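Local coordinates for molybdopterin biosynthesis Mog protein (Mycobacterium tuberculosis, PDB 2G4R), which probably binds molybdopterin and takes part in building the molybdenum cofactor, at residues 3-16 against 35-47. Sequence-based numbering, arbitrary orientation.
Sequences TRSARIVVVSSRAA and HGFSSVQPQVVAD
Phe37 lays one face of its ring against the backbone of 3-16: Arg4 N sits 3.5 Å above the ring plane, displaced from the ring centre, while Ser5 C lies in plane at the edge. Ala6 CB approaches the ring obliquely, 3.5 Å from Phe37 CD2. The second flat pair is the Arg7 guanidinium and the Gln43 amide, whose planes stand 65° apart and are linked by water 1, which lies in the guanidinium plane, accepts from Arg7 NH1 and donates to Gln43 OE1. Gln43 CG is anti to the carbonyl carbon (chi1 -37°), its chain then extended toward Arg7. Its NE2 donates to water 2, which also accepts from Ile8 N and donates to Gln41 O where the backbones draw apart (CA atoms of Arg7 and Val40 6.4 Å apart).

Further on, 6-11 pairs in parallel with the edge strand 43-45, helix 24-34 completing a beta-alpha-beta crossover. Gln43 N donates to Ile8 O and Val10 N to Gln43 O, then Val45 N to Val10 O (2.8 Å, 164° at the hydrogen) and Ser12 N to Val45 O. Val9 CG1 meets Val45 CG2 at 3.9 Å on one face; Val10 and Val44 occupy the other.

Asp47 N donates to Ser13 OG (3.2 Å), and water 4 accepts from Ser13 N and donates to Asp47 OD2. The chemistry thus implies apolar packing at Phe37, waters 1 and 2 bridging near Arg7 and Gln43, and direct strand pairing beyond.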
loop_
_atom_site.group_PDB
_atom_site.type_symbol
_atom_site.label_atom_id
_atom_site.label_comp_id
_atom_site.label_asym_id
_atom_site.label_seq_id
_atom_site.Cartn_x
_atom_site.Cartn_y
_atom_site.Cartn_z
ATOM N N THR A 3 -21.779 15.955 -12.937
ATOM C CA THR A 3 -20.877 14.846 -13.405
ATOM C C THR A 3 -19.553 15.453 -13.967
ATOM O O THR A 3 -19.564 16.059 -15.049
ATOM C CB THR A 3 -21.605 13.922 -14.475
ATOM O OG1 THR A 3 -23.031 13.858 -14.267
ATOM C CG2 THR A 3 -21.108 12.552 -14.376
ATOM N N ARG A 4 -18.436 15.336 -13.227
ATOM C CA ARG A 4 -17.108 15.860 -13.678
ATOM C C ARG A 4 -15.863 15.398 -12.848
ATOM O O ARG A 4 -14.863 15.012 -13.463
ATOM C CB ARG A 4 -17.130 17.406 -13.779
ATOM C CG ARG A 4 -15.732 18.104 -13.752
ATOM C CD ARG A 4 -15.679 19.327 -12.835
ATOM N NE ARG A 4 -16.644 20.341 -13.253
ATOM C CZ ARG A 4 -16.461 21.241 -14.230
ATOM N NH1 ARG A 4 -15.326 21.302 -14.934
ATOM N NH2 ARG A 4 -17.440 22.096 -14.508
ATOM N N SER A 5 -15.887 15.449 -11.502
ATOM C CA SER A 5 -14.691 15.071 -10.672
ATOM C C SER A 5 -14.917 13.986 -9.618
ATOM O O SER A 5 -15.931 13.985 -8.917
ATOM C CB SER A 5 -14.075 16.293 -9.986
ATOM O OG SER A 5 -14.836 16.733 -8.875
ATOM N N ALA A 6 -13.974 13.053 -9.496
ATOM C CA ALA A 6 -14.203 11.905 -8.624
ATOM C C ALA A 6 -12.905 11.333 -8.080
ATOM O O ALA A 6 -11.811 11.599 -8.635
ATOM C CB ALA A 6 -15.036 10.788 -9.378
ATOM N N ARG A 7 -13.041 10.595 -6.969
ATOM C CA ARG A 7 -12.042 9.675 -6.508
ATOM C C ARG A 7 -12.590 8.280 -6.220
ATOM O O ARG A 7 -13.742 8.110 -5.854
ATOM C CB ARG A 7 -11.406 10.210 -5.266
ATOM C CG ARG A 7 -10.599 11.447 -5.559
ATOM C CD ARG A 7 -9.730 11.837 -4.441
ATOM N NE ARG A 7 -8.923 13.031 -4.738
ATOM C CZ ARG A 7 -8.153 13.634 -3.832
ATOM N NH1 ARG A 7 -8.028 13.134 -2.593
ATOM N NH2 ARG A 7 -7.491 14.743 -4.162
ATOM N N ILE A 8 -11.664 7.321 -6.249
ATOM C CA ILE A 8 -11.885 5.924 -6.008
ATOM C C ILE A 8 -10.977 5.477 -4.880
ATOM O O ILE A 8 -9.760 5.661 -4.909
ATOM C CB ILE A 8 -11.520 5.074 -7.248
ATOM C CG1 ILE A 8 -12.338 5.499 -8.459
ATOM C CG2 ILE A 8 -11.795 3.588 -6.999
ATOM C CD1 ILE A 8 -11.800 4.867 -9.761
ATOM N N VAL A 9 -11.583 4.871 -3.884
ATOM C CA VAL A 9 -10.849 4.388 -2.752
ATOM C C VAL A 9 -11.194 2.921 -2.622
ATOM O O VAL A 9 -12.328 2.538 -2.315
ATOM C CB VAL A 9 -11.249 5.181 -1.511
ATOM C CG1 VAL A 9 -10.574 4.617 -0.281
ATOM C CG2 VAL A 9 -10.984 6.702 -1.736
ATOM N N VAL A 10 -10.202 2.094 -2.870
ATOM C CA VAL A 10 -10.316 0.654 -2.695
ATOM C C VAL A 10 -9.696 0.321 -1.347
ATOM O O VAL A 10 -8.528 0.663 -1.084
ATOM C CB VAL A 10 -9.581 -0.081 -3.825
ATOM C CG1 VAL A 10 -9.717 -1.592 -3.652
ATOM C CG2 VAL A 10 -10.091 0.366 -5.181
ATOM N N VAL A 11 -10.471 -0.348 -0.496
ATOM C CA VAL A 11 -10.048 -0.703 0.872
ATOM C C VAL A 11 -9.637 -2.170 0.961
ATOM O O VAL A 11 -10.466 -3.072 0.914
ATOM C CB VAL A 11 -11.166 -0.404 1.917
ATOM C CG1 VAL A 11 -10.627 -0.530 3.400
ATOM C CG2 VAL A 11 -11.810 0.996 1.653
ATOM N N SER A 12 -8.345 -2.407 1.090
ATOM C CA SER A 12 -7.827 -3.740 1.261
ATOM C C SER A 12 -6.405 -3.599 1.787
ATOM O O SER A 12 -5.524 -3.008 1.136
ATOM C CB SER A 12 -7.809 -4.486 -0.074
ATOM O OG SER A 12 -7.034 -5.689 0.007
ATOM N N SER A 13 -6.176 -4.138 2.965
ATOM C CA SER A 13 -4.851 -4.012 3.578
ATOM C C SER A 13 -3.814 -4.776 2.760
ATOM O O SER A 13 -2.719 -4.243 2.493
ATOM C CB SER A 13 -4.885 -4.476 5.033
ATOM O OG SER A 13 -5.705 -3.612 5.818
ATOM N N ARG A 14 -4.161 -5.976 2.291
ATOM C CA ARG A 14 -3.237 -6.722 1.401
ATOM C C ARG A 14 -2.955 -5.995 0.113
ATOM O O ARG A 14 -1.793 -5.850 -0.289
ATOM C CB ARG A 14 -3.784 -8.106 1.054
ATOM C CG ARG A 14 -3.801 -9.054 2.267
ATOM C CD ARG A 14 -4.691 -10.272 2.017
ATOM N NE ARG A 14 -4.971 -11.013 3.248
ATOM C CZ ARG A 14 -4.550 -12.253 3.554
ATOM N NH1 ARG A 14 -3.786 -12.990 2.733
ATOM N NH2 ARG A 14 -4.919 -12.777 4.724
ATOM N N ALA A 15 -4.011 -5.530 -0.550
ATOM C CA ALA A 15 -3.801 -4.833 -1.850
ATOM C C ALA A 15 -3.017 -3.539 -1.661
ATOM O O ALA A 15 -2.137 -3.193 -2.468
ATOM C CB ALA A 15 -5.119 -4.586 -2.560
ATOM N N ALA A 16 -3.280 -2.848 -0.559
ATOM C CA ALA A 16 -2.631 -1.559 -0.293
ATOM C C ALA A 16 -1.099 -1.741 -0.057
ATOM O O ALA A 16 -0.286 -0.885 -0.407
ATOM C CB ALA A 16 -3.303 -0.893 0.918
ATOM N N HIS A 35 -19.095 7.938 -17.735
ATOM C CA HIS A 35 -20.093 8.878 -17.204
ATOM C C HIS A 35 -19.560 10.308 -16.991
ATOM O O HIS A 35 -20.039 11.042 -16.132
ATOM C CB HIS A 35 -20.695 8.317 -15.899
ATOM C CG HIS A 35 -21.562 7.117 -16.106
ATOM N ND1 HIS A 35 -21.053 5.850 -16.309
ATOM C CD2 HIS A 35 -22.910 6.988 -16.160
ATOM C CE1 HIS A 35 -22.049 4.996 -16.483
ATOM N NE2 HIS A 35 -23.184 5.662 -16.399
ATOM N N GLY A 36 -18.576 10.713 -17.782
ATOM C CA GLY A 36 -18.178 12.123 -17.825
ATOM C C GLY A 36 -17.109 12.540 -16.839
ATOM O O GLY A 36 -16.817 13.728 -16.666
ATOM N N PHE A 37 -16.511 11.568 -16.175
ATOM C CA PHE A 37 -15.349 11.858 -15.398
ATOM C C PHE A 37 -14.203 11.453 -16.300
ATOM O O PHE A 37 -14.393 11.020 -17.443
ATOM C CB PHE A 37 -15.376 11.055 -14.096
ATOM C CG PHE A 37 -16.622 11.267 -13.306
ATOM C CD1 PHE A 37 -17.804 10.651 -13.671
ATOM C CD2 PHE A 37 -16.619 12.110 -12.200
ATOM C CE1 PHE A 37 -18.962 10.872 -12.938
ATOM C CE2 PHE A 37 -17.764 12.328 -11.464
ATOM C CZ PHE A 37 -18.936 11.711 -11.828
ATOM N N SER A 38 -13.001 11.588 -15.808
ATOM C CA SER A 38 -11.878 10.924 -16.460
ATOM C C SER A 38 -10.687 11.526 -15.801
ATOM O O SER A 38 -10.823 12.524 -15.096
ATOM C CB SER A 38 -11.820 11.189 -17.979
ATOM O OG SER A 38 -11.771 12.591 -18.269
ATOM N N SER A 39 -9.539 10.882 -15.899
ATOM C CA SER A 39 -9.407 9.453 -15.844
ATOM C C SER A 39 -9.001 9.421 -14.393
ATOM O O SER A 39 -8.090 10.176 -13.972
ATOM C CB SER A 39 -8.272 8.969 -16.755
ATOM O OG SER A 39 -7.264 9.977 -16.892
ATOM N N VAL A 40 -9.699 8.617 -13.605
ATOM C CA VAL A 40 -9.432 8.551 -12.187
ATOM C C VAL A 40 -8.716 7.243 -11.939
ATOM O O VAL A 40 -9.125 6.184 -12.480
ATOM C CB VAL A 40 -10.769 8.608 -11.405
ATOM C CG1 VAL A 40 -10.519 8.664 -9.930
ATOM C CG2 VAL A 40 -11.574 9.799 -11.836
ATOM N N GLN A 41 -7.684 7.280 -11.107
ATOM C CA GLN A 41 -6.953 6.083 -10.766
ATOM C C GLN A 41 -7.319 5.652 -9.342
ATOM O O GLN A 41 -7.438 6.493 -8.461
ATOM C CB GLN A 41 -5.448 6.339 -10.883
ATOM C CG GLN A 41 -5.035 7.117 -12.201
ATOM C CD GLN A 41 -5.634 6.511 -13.479
ATOM O OE1 GLN A 41 -5.854 7.211 -14.496
ATOM N NE2 GLN A 41 -5.887 5.214 -13.435
ATOM N N PRO A 42 -7.514 4.341 -9.124
ATOM C CA PRO A 42 -7.795 3.908 -7.732
ATOM C C PRO A 42 -6.724 4.274 -6.702
ATOM O O PRO A 42 -5.531 4.090 -6.983
ATOM C CB PRO A 42 -7.872 2.381 -7.845
ATOM C CG PRO A 42 -8.148 2.082 -9.299
ATOM C CD PRO A 42 -7.570 3.225 -10.088
ATOM N N GLN A 43 -7.145 4.733 -5.518
ATOM C CA GLN A 43 -6.278 4.754 -4.311
ATOM C C GLN A 43 -6.607 3.536 -3.479
ATOM O O GLN A 43 -7.756 3.335 -3.074
ATOM C CB GLN A 43 -6.520 5.981 -3.406
ATOM C CG GLN A 43 -6.799 7.190 -4.233
ATOM C CD GLN A 43 -7.407 8.379 -3.512
ATOM O OE1 GLN A 43 -7.242 8.594 -2.279
ATOM N NE2 GLN A 43 -8.065 9.201 -4.313
ATOM N N VAL A 44 -5.615 2.734 -3.206
ATOM C CA VAL A 44 -5.817 1.533 -2.491
ATOM C C VAL A 44 -5.256 1.793 -1.123
ATOM O O VAL A 44 -4.111 2.270 -0.996
ATOM C CB VAL A 44 -5.132 0.325 -3.148
ATOM C CG1 VAL A 44 -5.517 -0.948 -2.394
ATOM C CG2 VAL A 44 -5.548 0.196 -4.618
ATOM N N VAL A 45 -6.081 1.554 -0.110
ATOM C CA VAL A 45 -5.694 1.847 1.278
ATOM C C VAL A 45 -6.101 0.690 2.202
ATOM O O VAL A 45 -6.974 -0.127 1.865
ATOM C CB VAL A 45 -6.323 3.177 1.841
ATOM C CG1 VAL A 45 -6.008 4.351 0.982
ATOM C CG2 VAL A 45 -7.876 3.060 1.998
ATOM N N ALA A 46 -5.443 0.602 3.365
ATOM C CA ALA A 46 -5.769 -0.419 4.365
ATOM C C ALA A 46 -7.082 -0.102 5.069
ATOM O O ALA A 46 -7.557 1.059 5.052
ATOM C CB ALA A 46 -4.645 -0.568 5.408
ATOM N N ASP A 47 -7.645 -1.133 5.695
ATOM C CA ASP A 47 -8.863 -0.994 6.499
ATOM C C ASP A 47 -8.535 -0.057 7.661
ATOM O O ASP A 47 -7.415 0.006 8.102
ATOM C CB ASP A 47 -9.262 -2.314 7.149
ATOM C CG ASP A 47 -9.773 -3.345 6.186
ATOM O OD1 ASP A 47 -10.767 -3.141 5.439
ATOM O OD2 ASP A 47 -9.210 -4.457 6.240
HETATM O O HOH W 1 -8.252 10.909 -1.158
HETATM O O HOH W 2 -8.985 8.285 -6.816
HETATM O O HOH W 3 -11.332 -4.590 3.280
HETATM O O HOH W 4 -8.387 -6.029 4.317
HETATM O O HOH W 5 -7.096 -5.231 7.904
#